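Local coordinates for protein MAU2 chromatid cohesion factor homolog (Saccharomyces cerevisiae, PDB 4XDN) that forms a complex with SCC2 that is required for the cohesin complex to associate with chromosomes, and so takes part in sister chromatid cohesion, at residues S446-K449 with M450-L454; T436-A439 with Q440-G443; I333-C336 with Y337-K340; Q31-H34 with L35-Y39; K481-L484 with Q485-L489. All coordinates share one frame; numbering follows the deposited sequence.

Contact 1 of 5, residues S446-K449 with M450-L454; sequences SEVK and MISLL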
# COMPACT_ATOMS: atom_id res chain seq x y z
N SER A 446 2.88 -3.26 -10.99
CA SER A 446 2.94 -2.85 -12.39
C SER A 446 3.79 -1.59 -12.55
O SER A 446 4.46 -1.41 -13.56
CB SER A 446 1.53 -2.62 -12.94
OG SER A 446 0.84 -1.65 -12.18
N GLU A 447 3.76 -0.73 -11.54
CA GLU A 447 4.52 0.51 -11.56
C GLU A 447 6.02 0.24 -11.70
O GLU A 447 6.71 0.87 -12.49
CB GLU A 447 4.24 1.33 -10.30
CG GLU A 447 4.96 2.68 -10.26
CD GLU A 447 4.60 3.48 -9.03
OE1 GLU A 447 4.51 2.88 -7.94
OE2 GLU A 447 4.40 4.71 -9.15
N VAL A 448 6.51 -0.71 -10.91
CA VAL A 448 7.92 -1.10 -10.96
C VAL A 448 8.23 -1.77 -12.29
O VAL A 448 9.26 -1.50 -12.90
CB VAL A 448 8.29 -2.04 -9.79
CG1 VAL A 448 9.70 -2.60 -9.96
CG2 VAL A 448 8.16 -1.30 -8.47
N LYS A 449 7.33 -2.65 -12.72
CA LYS A 449 7.47 -3.32 -14.01
C LYS A 449 7.61 -2.30 -15.13
O LYS A 449 8.41 -2.48 -16.05
CB LYS A 449 6.27 -4.22 -14.29
CG LYS A 449 6.25 -5.51 -13.49
CD LYS A 449 5.10 -6.40 -13.94
CE LYS A 449 5.17 -7.76 -13.27
NZ LYS A 449 4.15 -8.70 -13.82
N MET A 450 6.83 -1.23 -15.05
CA MET A 450 6.79 -0.24 -16.11
C MET A 450 8.02 0.67 -16.09
O MET A 450 8.53 1.05 -17.14
CB MET A 450 5.52 0.59 -16.00
CG MET A 450 4.28 -0.15 -16.50
SD MET A 450 2.87 0.93 -16.82
CE MET A 450 3.56 1.98 -18.11
N ILE A 451 8.49 1.02 -14.90
CA ILE A 451 9.74 1.76 -14.77
C ILE A 451 10.86 0.93 -15.40
O ILE A 451 11.71 1.46 -16.12
CB ILE A 451 10.09 2.07 -13.29
CG1 ILE A 451 9.10 3.09 -12.73
CG2 ILE A 451 11.52 2.60 -13.16
CD1 ILE A 451 9.21 3.31 -11.23
N SER A 452 10.84 -0.37 -15.13
CA SER A 452 11.83 -1.28 -15.68
C SER A 452 11.74 -1.35 -17.20
O SER A 452 12.76 -1.37 -17.89
CB SER A 452 11.66 -2.68 -15.08
OG SER A 452 11.75 -2.65 -13.67
N LEU A 453 10.52 -1.37 -17.73
CA LEU A 453 10.32 -1.47 -19.17
C LEU A 453 10.71 -0.18 -19.88
O LEU A 453 11.23 -0.22 -21.00
CB LEU A 453 8.86 -1.82 -19.48
CG LEU A 453 8.43 -3.27 -19.24
CD1 LEU A 453 6.92 -3.41 -19.38
CD2 LEU A 453 9.15 -4.22 -20.18
N LEU A 454 10.45 0.95 -19.24
CA LEU A 454 10.75 2.25 -19.84
C LEU A 454 12.25 2.51 -19.89
O LEU A 454 12.78 2.98 -20.90
CB LEU A 454 10.04 3.37 -19.08
CG LEU A 454 8.52 3.46 -19.27
CD1 LEU A 454 7.93 4.49 -18.32
CD2 LEU A 454 8.16 3.80 -20.71

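Contact 2 of 5, residues T436-A439 with Q440-G443; sequences TRLA and QSGG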
# COMPACT_ATOMS: atom_id res chain seq x y z
N THR A 436 14.69 -6.52 -17.46
CA THR A 436 13.82 -7.52 -18.07
C THR A 436 13.32 -8.53 -17.04
O THR A 436 12.14 -8.84 -16.99
CB THR A 436 14.53 -8.27 -19.21
OG1 THR A 436 15.04 -7.33 -20.16
CG2 THR A 436 13.57 -9.22 -19.91
N ARG A 437 14.24 -9.03 -16.22
CA ARG A 437 13.89 -10.01 -15.19
C ARG A 437 12.97 -9.40 -14.15
O ARG A 437 12.11 -10.08 -13.60
CB ARG A 437 15.15 -10.56 -14.51
CG ARG A 437 15.90 -11.60 -15.33
CD ARG A 437 16.99 -12.29 -14.51
NE ARG A 437 17.92 -11.33 -13.92
CZ ARG A 437 17.82 -10.83 -12.69
NH1 ARG A 437 16.82 -11.18 -11.89
NH2 ARG A 437 18.73 -9.96 -12.26
N LEU A 438 13.15 -8.11 -13.87
CA LEU A 438 12.33 -7.44 -12.88
C LEU A 438 10.92 -7.21 -13.42
O LEU A 438 9.93 -7.32 -12.70
CB LEU A 438 12.96 -6.12 -12.45
CG LEU A 438 12.19 -5.29 -11.42
CD1 LEU A 438 11.77 -6.15 -10.24
CD2 LEU A 438 13.03 -4.12 -10.94
N ALA A 439 10.84 -6.89 -14.71
CA ALA A 439 9.56 -6.65 -15.36
C ALA A 439 8.78 -7.95 -15.56
O ALA A 439 7.59 -7.92 -15.89
CB ALA A 439 9.76 -5.95 -16.69
N GLN A 440 9.45 -9.09 -15.37
CA GLN A 440 8.84 -10.39 -15.64
C GLN A 440 8.39 -11.10 -14.36
O GLN A 440 7.56 -12.00 -14.42
CB GLN A 440 9.82 -11.28 -16.42
CG GLN A 440 10.55 -12.33 -15.57
CD GLN A 440 11.67 -13.03 -16.33
OE1 GLN A 440 12.14 -12.54 -17.36
NE2 GLN A 440 12.09 -14.18 -15.82
N SER A 441 8.95 -10.70 -13.22
CA SER A 441 8.62 -11.34 -11.95
C SER A 441 7.17 -11.04 -11.55
O SER A 441 6.68 -9.92 -11.74
CB SER A 441 9.58 -10.88 -10.85
OG SER A 441 9.73 -9.47 -10.86
N GLY A 442 6.50 -12.04 -11.00
CA GLY A 442 5.07 -11.95 -10.73
C GLY A 442 4.69 -11.18 -9.48
O GLY A 442 3.55 -10.72 -9.35
N GLY A 443 5.64 -11.03 -8.56
CA GLY A 443 5.36 -10.40 -7.28
C GLY A 443 5.43 -8.89 -7.30
O GLY A 443 4.99 -8.22 -6.36

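Contact 3 of 5, residues I333-C336 with Y337-K340; sequences IVNC and YDEK. With SO4 (sulfate ion), chain F.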
# COMPACT_ATOMS: atom_id res chain seq x y z
N ILE A 333 9.75 14.16 -3.20
CA ILE A 333 11.00 13.50 -3.58
C ILE A 333 11.47 13.94 -4.96
O ILE A 333 12.64 14.29 -5.14
CB ILE A 333 10.86 11.96 -3.58
CG1 ILE A 333 10.45 11.45 -2.20
CG2 ILE A 333 12.16 11.29 -4.04
CD1 ILE A 333 11.52 11.55 -1.14
N VAL A 334 10.55 13.92 -5.92
CA VAL A 334 10.88 14.22 -7.32
C VAL A 334 11.44 15.63 -7.46
O VAL A 334 12.26 15.89 -8.33
CB VAL A 334 9.65 14.04 -8.24
CG1 VAL A 334 8.56 15.06 -7.91
CG2 VAL A 334 10.05 14.11 -9.70
N ASN A 335 10.99 16.54 -6.60
CA ASN A 335 11.49 17.91 -6.61
C ASN A 335 12.98 17.94 -6.28
O ASN A 335 13.75 18.64 -6.94
CB ASN A 335 10.70 18.77 -5.62
CG ASN A 335 9.23 18.88 -5.97
OD1 ASN A 335 8.41 18.06 -5.55
ND2 ASN A 335 8.89 19.89 -6.75
N CYS A 336 13.38 17.19 -5.25
CA CYS A 336 14.77 16.80 -5.02
C CYS A 336 15.72 17.92 -4.57
O CYS A 336 16.19 17.91 -3.43
CB CYS A 336 15.33 16.16 -6.30
SG CYS A 336 17.02 15.57 -6.15
N TYR A 337 16.02 18.86 -5.45
CA TYR A 337 17.10 19.82 -5.22
C TYR A 337 16.63 21.15 -4.64
O TYR A 337 17.42 21.90 -4.07
CB TYR A 337 17.85 20.08 -6.54
CG TYR A 337 16.98 20.73 -7.59
CD1 TYR A 337 16.18 19.97 -8.43
CD2 TYR A 337 16.96 22.11 -7.74
CE1 TYR A 337 15.38 20.56 -9.38
CE2 TYR A 337 16.16 22.71 -8.70
CZ TYR A 337 15.38 21.93 -9.52
OH TYR A 337 14.59 22.52 -10.47
N ASP A 338 15.34 21.44 -4.78
CA ASP A 338 14.78 22.71 -4.35
C ASP A 338 14.26 22.65 -2.91
O ASP A 338 14.55 21.70 -2.18
CB ASP A 338 13.65 23.12 -5.30
CG ASP A 338 12.50 22.14 -5.29
OD1 ASP A 338 12.70 21.01 -4.78
OD2 ASP A 338 11.40 22.49 -5.78
N GLU A 339 13.49 23.66 -2.52
CA GLU A 339 12.95 23.74 -1.16
C GLU A 339 12.07 22.55 -0.82
O GLU A 339 12.09 22.05 0.31
CB GLU A 339 12.17 25.05 -0.97
CG GLU A 339 10.81 25.12 -1.68
CD GLU A 339 10.92 25.14 -3.20
OE1 GLU A 339 11.91 25.69 -3.72
OE2 GLU A 339 10.02 24.59 -3.87
N LYS A 340 11.29 22.08 -1.80
CA LYS A 340 10.43 20.92 -1.59
C LYS A 340 11.26 19.68 -1.30
O LYS A 340 10.92 18.90 -0.41
CB LYS A 340 9.54 20.68 -2.81
CG LYS A 340 8.27 21.53 -2.85
CD LYS A 340 7.40 21.18 -4.05
CE LYS A 340 6.03 21.82 -3.95
NZ LYS A 340 6.09 23.31 -3.97
S SO4 F . 5.82 21.46 -8.05
O1 SO4 F . 6.29 22.72 -7.49
O2 SO4 F . 4.87 20.83 -7.14
O3 SO4 F . 5.17 21.71 -9.34
O4 SO4 F . 6.96 20.56 -8.26

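Contact 4 of 5, residues Q31-H34 with L35-Y39; sequences QVYH and LAQEY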
# COMPACT_ATOMS: atom_id res chain seq x y z
N GLN A 31 -17.77 -18.48 38.47
CA GLN A 31 -16.37 -18.34 38.87
C GLN A 31 -15.43 -18.87 37.80
O GLN A 31 -14.38 -18.27 37.54
CB GLN A 31 -16.13 -19.07 40.20
CG GLN A 31 -16.59 -18.27 41.42
CD GLN A 31 -16.71 -19.10 42.68
OE1 GLN A 31 -16.68 -20.33 42.63
NE2 GLN A 31 -16.84 -18.43 43.82
N VAL A 32 -15.81 -19.97 37.16
CA VAL A 32 -15.01 -20.53 36.07
C VAL A 32 -15.02 -19.58 34.88
O VAL A 32 -13.99 -19.35 34.25
CB VAL A 32 -15.55 -21.91 35.63
CG1 VAL A 32 -14.81 -22.41 34.40
CG2 VAL A 32 -15.43 -22.91 36.77
N TYR A 33 -16.20 -19.02 34.60
CA TYR A 33 -16.36 -18.09 33.50
C TYR A 33 -15.52 -16.83 33.71
O TYR A 33 -14.84 -16.37 32.78
CB TYR A 33 -17.84 -17.71 33.34
CG TYR A 33 -18.10 -16.65 32.29
CD1 TYR A 33 -17.83 -16.90 30.95
CD2 TYR A 33 -18.62 -15.42 32.64
CE1 TYR A 33 -18.06 -15.93 29.98
CE2 TYR A 33 -18.87 -14.45 31.68
CZ TYR A 33 -18.59 -14.71 30.35
OH TYR A 33 -18.83 -13.75 29.40
N HIS A 34 -15.55 -16.29 34.92
CA HIS A 34 -14.80 -15.08 35.23
C HIS A 34 -13.30 -15.34 35.26
O HIS A 34 -12.51 -14.44 34.95
CB HIS A 34 -15.25 -14.49 36.57
CG HIS A 34 -16.65 -13.96 36.55
ND1 HIS A 34 -17.34 -13.71 35.37
CD2 HIS A 34 -17.51 -13.64 37.55
CE1 HIS A 34 -18.55 -13.27 35.65
NE2 HIS A 34 -18.67 -13.20 36.97
N LEU A 35 -12.90 -16.55 35.62
CA LEU A 35 -11.49 -16.92 35.59
C LEU A 35 -10.98 -16.96 34.15
O LEU A 35 -9.88 -16.48 33.86
CB LEU A 35 -11.26 -18.28 36.26
CG LEU A 35 -11.19 -18.28 37.78
CD1 LEU A 35 -11.24 -19.70 38.31
CD2 LEU A 35 -9.93 -17.57 38.26
N ALA A 36 -11.77 -17.54 33.26
CA ALA A 36 -11.45 -17.57 31.84
C ALA A 36 -11.26 -16.16 31.32
O ALA A 36 -10.38 -15.89 30.51
CB ALA A 36 -12.54 -18.29 31.06
N GLN A 37 -12.10 -15.25 31.80
CA GLN A 37 -12.01 -13.84 31.41
C GLN A 37 -10.80 -13.17 32.04
O GLN A 37 -10.11 -12.38 31.39
CB GLN A 37 -13.29 -13.09 31.80
CG GLN A 37 -14.51 -13.48 30.98
CD GLN A 37 -15.71 -12.59 31.27
OE1 GLN A 37 -15.95 -12.20 32.41
NE2 GLN A 37 -16.47 -12.27 30.22
N GLU A 38 -10.52 -13.49 33.31
CA GLU A 38 -9.40 -12.87 34.01
C GLU A 38 -8.07 -13.26 33.37
O GLU A 38 -7.22 -12.40 33.14
CB GLU A 38 -9.40 -13.27 35.50
CG GLU A 38 -8.17 -12.77 36.25
CD GLU A 38 -8.27 -12.94 37.76
OE1 GLU A 38 -9.06 -13.79 38.22
OE2 GLU A 38 -7.56 -12.21 38.49
N TYR A 39 -7.90 -14.55 33.08
CA TYR A 39 -6.68 -15.03 32.44
C TYR A 39 -6.46 -14.33 31.10
O TYR A 39 -5.34 -13.95 30.76
CB TYR A 39 -6.74 -16.55 32.24
CG TYR A 39 -6.59 -17.36 33.51
CD1 TYR A 39 -5.57 -17.09 34.41
CD2 TYR A 39 -7.48 -18.39 33.81
CE1 TYR A 39 -5.43 -17.83 35.57
CE2 TYR A 39 -7.34 -19.13 34.96
CZ TYR A 39 -6.32 -18.85 35.84
OH TYR A 39 -6.18 -19.59 36.99

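Contact 5 of 5, residues K481-L484 with Q485-L489; sequences KVWL and QVEKL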
# COMPACT_ATOMS: atom_id res chain seq x y z
N LYS A 481 8.87 -4.72 -29.15
CA LYS A 481 8.39 -5.68 -28.15
C LYS A 481 8.17 -5.00 -26.80
O LYS A 481 7.08 -5.05 -26.23
CB LYS A 481 9.38 -6.83 -28.02
CG LYS A 481 9.03 -7.86 -26.94
CD LYS A 481 10.22 -8.75 -26.62
CE LYS A 481 10.49 -8.81 -25.11
NZ LYS A 481 11.82 -9.40 -24.80
N VAL A 482 9.23 -4.37 -26.30
CA VAL A 482 9.19 -3.70 -25.00
C VAL A 482 8.12 -2.61 -24.98
O VAL A 482 7.46 -2.40 -23.96
CB VAL A 482 10.57 -3.09 -24.64
CG1 VAL A 482 10.46 -2.11 -23.47
CG2 VAL A 482 11.56 -4.20 -24.31
N TRP A 483 7.95 -1.92 -26.10
CA TRP A 483 7.01 -0.80 -26.15
C TRP A 483 5.56 -1.25 -26.01
O TRP A 483 4.79 -0.64 -25.28
CB TRP A 483 7.17 -0.02 -27.46
CG TRP A 483 6.35 1.24 -27.47
CD1 TRP A 483 5.17 1.43 -28.12
CD2 TRP A 483 6.65 2.46 -26.80
NE1 TRP A 483 4.72 2.71 -27.90
CE2 TRP A 483 5.61 3.36 -27.09
CE3 TRP A 483 7.71 2.89 -25.99
CZ2 TRP A 483 5.59 4.67 -26.60
CZ3 TRP A 483 7.68 4.18 -25.50
CH2 TRP A 483 6.63 5.06 -25.80
N LEU A 484 5.20 -2.32 -26.71
CA LEU A 484 3.85 -2.86 -26.62
C LEU A 484 3.53 -3.28 -25.19
O LEU A 484 2.40 -3.13 -24.73
CB LEU A 484 3.67 -4.05 -27.57
CG LEU A 484 3.57 -3.72 -29.06
CD1 LEU A 484 3.65 -5.00 -29.88
CD2 LEU A 484 2.28 -2.97 -29.37
N GLN A 485 4.53 -3.80 -24.49
CA GLN A 485 4.38 -4.18 -23.10
C GLN A 485 4.10 -2.96 -22.22
O GLN A 485 3.31 -3.03 -21.28
CB GLN A 485 5.63 -4.91 -22.61
CG GLN A 485 5.78 -6.32 -23.17
CD GLN A 485 7.17 -6.90 -22.97
OE1 GLN A 485 8.10 -6.19 -22.58
NE2 GLN A 485 7.31 -8.19 -23.25
N VAL A 486 4.75 -1.85 -22.54
CA VAL A 486 4.53 -0.60 -21.81
C VAL A 486 3.10 -0.10 -22.02
O VAL A 486 2.45 0.32 -21.07
CB VAL A 486 5.53 0.50 -22.26
CG1 VAL A 486 5.08 1.89 -21.78
CG2 VAL A 486 6.92 0.19 -21.73
N GLU A 487 2.63 -0.15 -23.26
CA GLU A 487 1.29 0.31 -23.59
C GLU A 487 0.23 -0.53 -22.90
O GLU A 487 -0.78 -0.01 -22.42
CB GLU A 487 1.08 0.29 -25.11
CG GLU A 487 1.98 1.24 -25.89
CD GLU A 487 1.66 2.70 -25.63
OE1 GLU A 487 0.61 2.99 -25.01
OE2 GLU A 487 2.45 3.57 -26.05
N LYS A 488 0.46 -1.84 -22.86
CA LYS A 488 -0.51 -2.78 -22.30
C LYS A 488 -0.70 -2.56 -20.81
O LYS A 488 -1.83 -2.48 -20.32
CB LYS A 488 -0.07 -4.22 -22.57
CG LYS A 488 -1.06 -5.27 -22.11
CD LYS A 488 -0.98 -6.52 -22.97
CE LYS A 488 -2.04 -7.54 -22.58
NZ LYS A 488 -1.76 -8.16 -21.26
N LEU A 489 0.41 -2.45 -20.07
CA LEU A 489 0.35 -2.24 -18.63
C LEU A 489 -0.19 -0.85 -18.30
O LEU A 489 -0.96 -0.69 -17.36
CB LEU A 489 1.73 -2.43 -18.00
CG LEU A 489 2.34 -3.84 -18.10
CD1 LEU A 489 3.76 -3.84 -17.57
CD2 LEU A 489 1.49 -4.86 -17.34

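Contact 1 of 5, residues S446-K449 with M450-L454
I451 lies back over the carbonyl of E447, one turn earlier in the same helix. Its CB stands 3.7 Å from E447 O, and CG1, set anti to its own carbonyl carbon (chi1 -69°), dips to 3.3 Å from that same oxygen. CD1 at the tip runs on past the oxygen and reaches E447 CG at 4.4 Å, a loose apolar touch alongside the lower part of the glutamate chain. The oxygen beneath is engaged at the backbone, where I451 N donates to E447 O over 3.0 Å. These residues form the opening turns of helix 446-466, in a largely helical protein, and the i to i+4 bonds begin with M450 N on S446 O. S452 adds a side-chain bond to this pattern. Its OG donates to V448 O at 2.8 Å, while S452 N donates to the same oxygen at 3.0 Å from the opposite face of the carbonyl plane. The hydroxyl sits 36° above that plane. V448 O thus carries two bonds, and a buried hydroxyl finds its acceptor within its own helix. M450 repeats the manner of I451, its CG lying 3.2 Å from S446 O. The carboxylate of E447 looks elsewhere: OE2 pairs with R229, and OE1 accepts from the backbone of the chain of another protein, which also packs on I451.

Contact 2 of 5, residues T436-A439 with Q440-G443
Q440 and S441 turn back on the C-terminal part of helix 432-440 in different ways, the amide alongside the backbone of T436 and R437, the hydroxyl over the carbonyl of L438. The glutamine chain is extended beyond CG and runs toward the start of the segment. Its CB lies 3.4 Å from T436 O, its CG passes 3.4 Å from R437 O, and its CD comes 3.9 Å from R437 CA, so the amide rests on the main chain and barely meets the arginine side chain. S441 has its OG between the backbone N and the carbonyl carbon (chi1 48°), which turns the hydroxyl back toward the carbonyl of L438. From there OG donates to L438 O at 2.8 Å, standing 36° above the carbonyl plane with a C=O...OG angle of 120°. The methyl CD1 of L438 lies 3.9 Å from S441 OG, and L438 also packs on R417 and L418 of helix 415-426. Backbone bonding fades here: the bonds that R437 O receives from Q440 N and S441 N are both weak. Where the chain passes from helix 432-440 into the loop before helix 446-466, a side-chain hydroxyl makes the shortest bond between the two segments, and the carbonyl of L438 is met by that S441 hydroxyl, with a weak second bond from T444 OG1.

Contact 3 of 5, residues I333-C336 with Y337-K340
A tight turn leading into the N-cap of helix 339-360 brings N335 against Y337, D338 and K340. Y337 N donates to N335 O at 2.7 Å around C336, whose positive phi (71°) with psi of -69° makes this a classic gamma turn. The Y337 ring stays close to the same oxygen, its CD1 3.1 Å from N335 O. D338 then caps the helix: OD1 bonds to the backbone N of G341, and the same OD1 lies 3.1 Å from N335 CB. The side chain of K340 passes obliquely across the asparagine amide, its CD 3.3 Å from N335 ND2. That amide nitrogen donates to O4 of a sulfate ion, probably from the crystallisation liquor, over a short 2.5 Å. The amide is held at both ends, since N335 OD1 accepts from K559 NZ. K559 NZ and K560 N also bind the sulfate, and K340 CE lies 3.5 Å from sulfate O2, bringing another positively charged chain to the anion. A gamma turn followed by an aspartate N-cap forms the end of the connection between helices 317-331 and 339-360, the cap binding the backbone N three residues on as N-caps characteristically do.

Contact 4 of 5, residues Q31-H34 with L35-Y39
Four successive i to i+4 bonds tie Q31-H34 to L35-Y39 as regular alpha helix, from L35 N on Q31 O through to E38 N on H34 O at 2.7 Å. On this frame Q37 reaches back over the ring of Y33. The tyrosine ring is thrown out with CG anti to its backbone N (chi1 175°), and the amide of Q37 comes over one face, its CD 3.7 Å from Y33 CZ and its CG nearer the rim. Ring and amide planes stand 38° apart. At the phenol end Q37 NE2 lies 2.9 Å from Y33 OH, but the angle is too poor for a hydrogen bond; both groups turn instead to one carboxylate, Y33 OH bonding to E90 OE2 and Q37 NE2 to E90 OE1. The bond to E90 probably settles which way the amide is turned. The helix is 29-45, near the N-terminal end of the chain, and its A36 and L35 pack on M69 of helix 53-76. H34 lies side by side with Q37, pointing the same way, the imidazole and amide planes only 17° apart and H34 ND1 3.6 Å from Q37 OE1. L35 folds back in turn, its CG 3.2 Å from Q31 O. The chain of another protein meets this helix as well, setting an aromatic ring edge-to-face with Y33 and bonding to Y39 OH through its backbone.

Contact 5 of 5, residues K481-L484 with Q485-L489
E487 N donates to W483 O at 3.0 Å, a fairly straight bond in the carbonyl plane, and K488 N makes one of equal length to L484 O on the next step of the helix. The side chains of W483 and E487 also meet. The chi1 of W483 (-173°) carries the indole toward the E487 side chain, while E487 bends at chi2 (-68°) and brings its carboxylate back to the ring. OE2 settles 3.1 Å from W483 NE1, with an angle too poor for a hydrogen bond, and 3.3 Å from W483 CE2, with CZ2 of the indole also close by. The carboxylate and ring planes are turned 62° apart, and E487 CG comes within 3.9 Å of W483 CD1, so the contact is partly apolar. On another side of the helix K481 and Q485 pass over one another, K481 CE 3.7 Å from Q485 NE2; the lysine amine itself bonds to Q478. The rest of the glutamine amide leans on the main chain, its OE1 3.6 Å from V482 CA. V486, buried, tucks CB 3.3 Å from W483 O. The stretch lies on helix 472-490, between several neighbours. Q485, V486 and L489 pack on L453 of helix 446-466, W483 meets the rings of Y457 from that helix and W509 from helix 499-513, and Y532 of helix 526-543 touches both W483 and E487.

Contacts 1, 2 and 5 lie on three helices that follow one another in the chain: contact 1 is buried between its neighbours, contact 2 lies at the surface where helix 432-440 gives way to a loop, and contact 5 is partly buried. L438 of contact 2 touches V448 and S452 of contact 1, whose L453 meets V482, Q485 and V486 of contact 5. Contacts 1 and 2 each use a serine hydroxyl on a backbone carbonyl, whereas contacts 4 and 5 set polar side chains against aromatic rings. Contact 3 stands apart as a turn and cap beside a bound sulfate; contact 4 is remote, its centre about 56 Å from that of contact 1.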